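PDB 3QXB: putative Xylose isomerase from Rhodospirillum rubrum, which probably works as a metal-dependent sugar isomerase of the xylose isomerase-like TIM-barrel family, binding iron or manganese. Local coordinates for residues L102-T105 with L106-S110; Q114-K117 with R118-D121; A165-R169 with Q170-M174. One frame throughout, in Å; residues are numbered along the deposited sequence.

Contact 1 of 3, residues L102-T105 with L106-S110; sequences LAPT and LELQS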
# COMPACT_ATOMS: atom_id res chain seq x y z
N LEU A 102 8.12 -7.88 13.57
CA LEU A 102 7.27 -8.65 14.52
C LEU A 102 6.55 -9.86 13.87
O LEU A 102 5.69 -10.51 14.49
CB LEU A 102 6.31 -7.72 15.23
CG LEU A 102 6.96 -6.54 15.96
CD1 LEU A 102 5.90 -5.67 16.66
CD2 LEU A 102 8.01 -6.94 16.98
N ALA A 103 6.97 -10.20 12.65
CA ALA A 103 6.37 -11.29 11.89
C ALA A 103 6.49 -12.66 12.61
O ALA A 103 7.35 -12.85 13.46
CB ALA A 103 7.02 -11.36 10.46
N PRO A 104 5.64 -13.62 12.25
CA PRO A 104 5.56 -14.85 13.04
C PRO A 104 6.63 -15.93 12.74
O PRO A 104 6.67 -16.91 13.44
CB PRO A 104 4.15 -15.36 12.73
CG PRO A 104 3.90 -14.85 11.29
CD PRO A 104 4.50 -13.46 11.34
N THR A 105 7.48 -15.75 11.73
CA THR A 105 8.63 -16.65 11.53
C THR A 105 9.89 -15.83 11.49
O THR A 105 9.86 -14.62 11.14
CB THR A 105 8.55 -17.45 10.23
OG1 THR A 105 8.80 -16.57 9.12
CG2 THR A 105 7.15 -18.20 10.07
N LEU A 106 11.01 -16.46 11.87
CA LEU A 106 12.30 -15.78 11.85
C LEU A 106 12.65 -15.38 10.42
O LEU A 106 13.24 -14.34 10.22
CB LEU A 106 13.43 -16.64 12.44
CG LEU A 106 14.82 -15.99 12.55
CD1 LEU A 106 14.80 -14.71 13.45
CD2 LEU A 106 15.88 -16.99 13.03
N GLU A 107 12.31 -16.20 9.43
CA GLU A 107 12.58 -15.82 8.03
C GLU A 107 11.86 -14.53 7.63
O GLU A 107 12.43 -13.68 6.94
CB GLU A 107 12.20 -16.95 7.06
CG GLU A 107 13.31 -17.97 6.85
CD GLU A 107 12.98 -19.00 5.76
OE1 GLU A 107 12.01 -18.88 5.00
OE2 GLU A 107 13.71 -19.98 5.71
N LEU A 108 10.59 -14.38 8.03
CA LEU A 108 9.84 -13.15 7.75
C LEU A 108 10.43 -11.98 8.52
O LEU A 108 10.56 -10.89 7.97
CB LEU A 108 8.33 -13.30 8.03
CG LEU A 108 7.51 -14.15 7.07
CD1 LEU A 108 6.13 -14.53 7.70
CD2 LEU A 108 7.30 -13.43 5.72
N GLN A 109 10.85 -12.20 9.77
CA GLN A 109 11.55 -11.13 10.52
C GLN A 109 12.83 -10.74 9.78
O GLN A 109 13.15 -9.59 9.69
CB GLN A 109 11.88 -11.54 11.96
CG GLN A 109 10.68 -11.71 12.87
CD GLN A 109 11.11 -12.07 14.24
OE1 GLN A 109 11.38 -13.25 14.51
NE2 GLN A 109 11.27 -11.05 15.12
N SER A 110 13.57 -11.72 9.28
CA SER A 110 14.81 -11.44 8.54
C SER A 110 14.59 -10.71 7.24
O SER A 110 15.46 -9.93 6.82
CB SER A 110 15.63 -12.71 8.28
OG SER A 110 15.96 -13.28 9.51
O HOH W 1 9.07 -14.88 14.34
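Thr105 and Leu108 meet at the start of helix 106-125, where the threonine is the N-cap. Its OG1 sits at chi1 72°, between the backbone N and the carbonyl carbon, and from there it accepts a nearly straight bond from Leu108 N at 3.0 Å. Thr105 O opens the helical pattern by accepting from Gln109 N at 3.0 Å. Leu108 can be followed outward. Its CB presses on Ala103 CB at 3.4 Å, tighter than usual for two carbons, a spot where a bare methyl suits. Leu108 CG then passes 3.4 Å from Thr105 OG1, so the capping oxygen is lined by hydrocarbon, and at the tip CD1 reaches Pro104 CD at 4.1 Å, the two side chains crossing at a slant. Leu108 also packs on Trp63 of the second subunit, while Glu107 forms a salt bridge with Arg70 of that subunit. Beside the cap, water 1 donates to both Ala103 O and Gln109 OE1, each at 2.8 Å; the other end of the Gln109 amide, NE2, is held by Phe101 O. A valine at Thr105 would probably leave Leu108 N without its acceptor and weaken the start of the helix. Threonine thus supplies an oxygen for a first-turn amide that has no preceding helical carbonyl, and the Leu108 side chain probably shields that bond on one side.

Contact 2 of 3, residues Q114-K117 with R118-D121; sequences QHLK and RAID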
# COMPACT_ATOMS: atom_id res chain seq x y z
N GLN A 114 16.21 -7.04 6.21
CA GLN A 114 16.77 -6.79 4.90
C GLN A 114 16.05 -5.61 4.24
O GLN A 114 16.66 -4.74 3.59
CB GLN A 114 16.67 -8.07 4.05
CG GLN A 114 17.38 -7.94 2.67
CD GLN A 114 17.44 -9.19 1.84
OE1 GLN A 114 18.23 -9.27 0.89
NE2 GLN A 114 16.62 -10.18 2.17
N HIS A 115 14.75 -5.50 4.48
CA HIS A 115 13.99 -4.36 3.99
C HIS A 115 14.62 -3.06 4.44
O HIS A 115 14.93 -2.22 3.59
CB HIS A 115 12.53 -4.43 4.44
CG HIS A 115 11.70 -3.26 4.00
ND1 HIS A 115 11.32 -3.06 2.69
CD2 HIS A 115 11.13 -2.26 4.71
CE1 HIS A 115 10.60 -1.95 2.61
NE2 HIS A 115 10.45 -1.47 3.82
N LEU A 116 14.80 -2.91 5.76
CA LEU A 116 15.39 -1.71 6.33
C LEU A 116 16.88 -1.51 5.98
O LEU A 116 17.31 -0.37 5.77
CB LEU A 116 15.17 -1.71 7.85
CG LEU A 116 15.57 -0.48 8.67
CD1 LEU A 116 15.14 0.84 8.02
CD2 LEU A 116 15.01 -0.63 10.07
N LYS A 117 17.65 -2.60 5.96
CA LYS A 117 19.03 -2.57 5.48
C LYS A 117 19.10 -1.97 4.08
O LYS A 117 19.92 -1.09 3.82
CB LYS A 117 19.64 -3.97 5.49
CG LYS A 117 21.09 -4.09 4.99
CD LYS A 117 21.16 -4.18 3.46
CE LYS A 117 22.53 -4.61 3.00
NZ LYS A 117 22.69 -4.48 1.55
N ARG A 118 18.22 -2.40 3.20
CA ARG A 118 18.19 -1.87 1.84
C ARG A 118 17.74 -0.41 1.81
O ARG A 118 18.28 0.39 1.04
CB ARG A 118 17.32 -2.76 0.95
CG ARG A 118 17.97 -4.13 0.71
CD ARG A 118 17.20 -5.02 -0.27
NE ARG A 118 17.27 -4.46 -1.62
CZ ARG A 118 18.28 -4.63 -2.47
NH1 ARG A 118 19.33 -5.39 -2.15
NH2 ARG A 118 18.23 -4.07 -3.67
N ALA A 119 16.75 -0.07 2.65
CA ALA A 119 16.35 1.34 2.80
C ALA A 119 17.50 2.22 3.30
O ALA A 119 17.67 3.35 2.85
CB ALA A 119 15.13 1.47 3.74
N ILE A 120 18.27 1.71 4.25
CA ILE A 120 19.47 2.41 4.69
C ILE A 120 20.46 2.59 3.51
O ILE A 120 21.02 3.66 3.32
CB ILE A 120 20.15 1.63 5.84
CG1 ILE A 120 19.28 1.73 7.10
CG2 ILE A 120 21.60 2.09 6.03
CD1 ILE A 120 19.61 0.73 8.23
N ASP A 121 20.69 1.54 2.71
CA ASP A 121 21.55 1.69 1.49
C ASP A 121 21.06 2.81 0.57
O ASP A 121 21.81 3.74 0.16
CB ASP A 121 21.64 0.39 0.72
CG ASP A 121 22.41 -0.67 1.43
OD1 ASP A 121 23.23 -0.39 2.34
OD2 ASP A 121 22.19 -1.82 1.09
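Lys117 NZ donates to Asp121 OD2 at 2.7 Å, a salt bridge spanning one helical turn (i to i+4) that uses the syn lone pair of the carboxylate oxygen. A bend at chi2 (-83°) turns the lysine chain along the helix, bringing its CE to 3.4 Å from Asp121 OD2. The other oxygen, Asp121 OD1, probably hydrogen-bonds to Tyr166 OH of helix 146-170, which would engage the second carboxylate oxygen as well. One turn back, Gln114 and Arg118 run side by side: the closest side-chain atoms are Gln114 CG and Arg118 CD at 4.1 Å, with amide and guanidinium planes 76° apart. Arginine suits this place because its aliphatic part lies on the helix while its guanidinium reaches Asp65 in a salt bridge. On the apolar side Leu116 CG meets Ile120 CD1 at 4.2 Å, branched side chains filling successive turns. Beneath them the backbone is regular, with Ile120 N bonded to Leu116 O at 2.7 Å. The buried side of this part of helix 106-125 lies on the barrel, Leu116 and Ile120 touching Thr131 of strand 130-133, and next to it Leu116 and Lys117 pack on Leu163 of helix 146-170.

Contact 3 of 3, residues A165-R169 with Q170-M174; sequences AYAKR and QGLSM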
# COMPACT_ATOMS: atom_id res chain seq x y z
N ALA A 165 24.00 -0.04 13.86
CA ALA A 165 25.44 -0.16 13.59
C ALA A 165 25.74 -0.06 12.10
O ALA A 165 26.67 0.64 11.68
CB ALA A 165 26.00 -1.49 14.15
N TYR A 166 24.93 -0.76 11.30
CA TYR A 166 25.06 -0.65 9.84
C TYR A 166 24.81 0.78 9.33
O TYR A 166 25.56 1.28 8.49
CB TYR A 166 24.17 -1.67 9.15
CG TYR A 166 24.34 -1.68 7.65
CD1 TYR A 166 25.52 -2.10 7.07
CD2 TYR A 166 23.30 -1.30 6.82
CE1 TYR A 166 25.67 -2.12 5.73
CE2 TYR A 166 23.44 -1.32 5.47
CZ TYR A 166 24.62 -1.74 4.91
OH TYR A 166 24.78 -1.77 3.52
N ALA A 167 23.77 1.44 9.82
CA ALA A 167 23.42 2.78 9.39
C ALA A 167 24.60 3.69 9.71
O ALA A 167 25.01 4.46 8.85
CB ALA A 167 22.14 3.29 10.09
N LYS A 168 25.17 3.58 10.91
CA LYS A 168 26.32 4.42 11.25
C LYS A 168 27.46 4.20 10.26
O LYS A 168 28.06 5.14 9.81
CB LYS A 168 26.84 4.18 12.67
CG LYS A 168 27.92 5.32 13.03
CD LYS A 168 28.65 5.08 14.30
CE LYS A 168 29.74 4.01 14.16
NZ LYS A 168 31.15 4.55 13.94
N ARG A 169 27.76 2.95 9.93
CA ARG A 169 28.80 2.67 8.99
C ARG A 169 28.50 3.29 7.61
O ARG A 169 29.42 3.75 6.95
CB ARG A 169 28.96 1.17 8.84
CG ARG A 169 30.19 0.74 8.16
CD ARG A 169 30.29 -0.81 8.30
NE ARG A 169 30.15 -1.39 6.98
CZ ARG A 169 29.47 -2.48 6.66
NH1 ARG A 169 28.79 -3.24 7.55
NH2 ARG A 169 29.49 -2.81 5.38
N GLN A 170 27.23 3.30 7.18
CA GLN A 170 26.83 3.91 5.91
C GLN A 170 26.71 5.47 5.97
O GLN A 170 26.41 6.10 4.97
CB GLN A 170 25.54 3.26 5.44
CG GLN A 170 25.67 1.69 5.23
CD GLN A 170 26.91 1.30 4.41
OE1 GLN A 170 27.71 0.43 4.77
NE2 GLN A 170 27.09 1.98 3.36
N GLY A 171 26.96 6.06 7.12
CA GLY A 171 27.00 7.52 7.24
C GLY A 171 25.72 8.15 7.74
O GLY A 171 25.68 9.36 7.86
N LEU A 172 24.70 7.36 8.12
CA LEU A 172 23.47 7.92 8.65
C LEU A 172 23.70 8.42 10.13
O LEU A 172 24.58 7.94 10.84
CB LEU A 172 22.28 6.91 8.54
CG LEU A 172 21.55 6.80 7.16
CD1 LEU A 172 22.44 6.32 6.01
CD2 LEU A 172 20.32 5.85 7.21
N SER A 173 22.90 9.37 10.57
CA SER A 173 22.96 9.93 11.93
C SER A 173 21.86 9.46 12.85
O SER A 173 22.01 9.56 14.06
CB SER A 173 22.82 11.44 11.85
OG SER A 173 23.86 11.96 11.11
N MSE A 174 20.75 8.96 12.29
CA MSE A 174 19.57 8.62 13.09
C MSE A 174 18.64 7.64 12.41
O MSE A 174 18.52 7.60 11.15
CB MSE A 174 18.83 9.90 13.50
CG MSE A 174 17.71 9.70 14.51
SE MSE A 174 16.99 11.43 15.13
CE MSE A 174 18.45 12.02 16.22
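Tyr166 and Gln170 pack closely at the end of helix 146-170. Gln170 CG stands over one face of the tyrosine ring, 3.8 Å from its centroid and not far from the ring normal, a CH-pi contact. With CG anti to the carbonyl carbon, the glutamine chain bends at chi2 (-48°), and this brings OE1 to 3.4 Å from Tyr166 CE1. A flexible chain with a polar tip suits this spot, since its methylenes can lie on an aromatic face while the amide stays near the surface. The turn itself is a Schellman motif: Leu172 N bonds to Ala167 O at 3.0 Å and Gly171 N to Lys168 O at 3.0 Å, both donors well above the carbonyl planes. Gly171 has a phi of 98°, where a side chain would jam against the carbonyl oxygen of Gln170, hence glycine. Inside the turn Ala167 CB touches Leu172 CB at 3.9 Å, and both residues are buried. The outer side is looser. Lys168 and Arg169 are exposed, and Gln170 OE1 merely lies over a face of the Arg169 guanidinium, 3.7 Å from NH2, with the two flat groups nearly perpendicular at 82°. Leu172 fits against Thr123 and Ala124 of helix 106-125 and Thr131 of strand 130-133, while Ser173 makes backbone bonds with Pro129 as the chain enters strand 174-177.

How the contacts relate
From the N terminus the three contacts follow in series, none nested within or crossing another. Contact 1 closes the loop after helix 93-96 and starts helix 106-125; contact 2 lies farther along that same helix, its centre about 16 Å away. The chain then runs through strand 130-133 and helix 146-170, whose end is closed by contact 3 on the way to strand 174-177. Contacts 2 and 3, with centres about 11 Å apart, meet directly, tying two neighbouring barrel helices together: Ile120 CG2 packs 3.9 Å from Ala167 CA. Contact 1 stays apart from contact 3 and adjoins the second subunit.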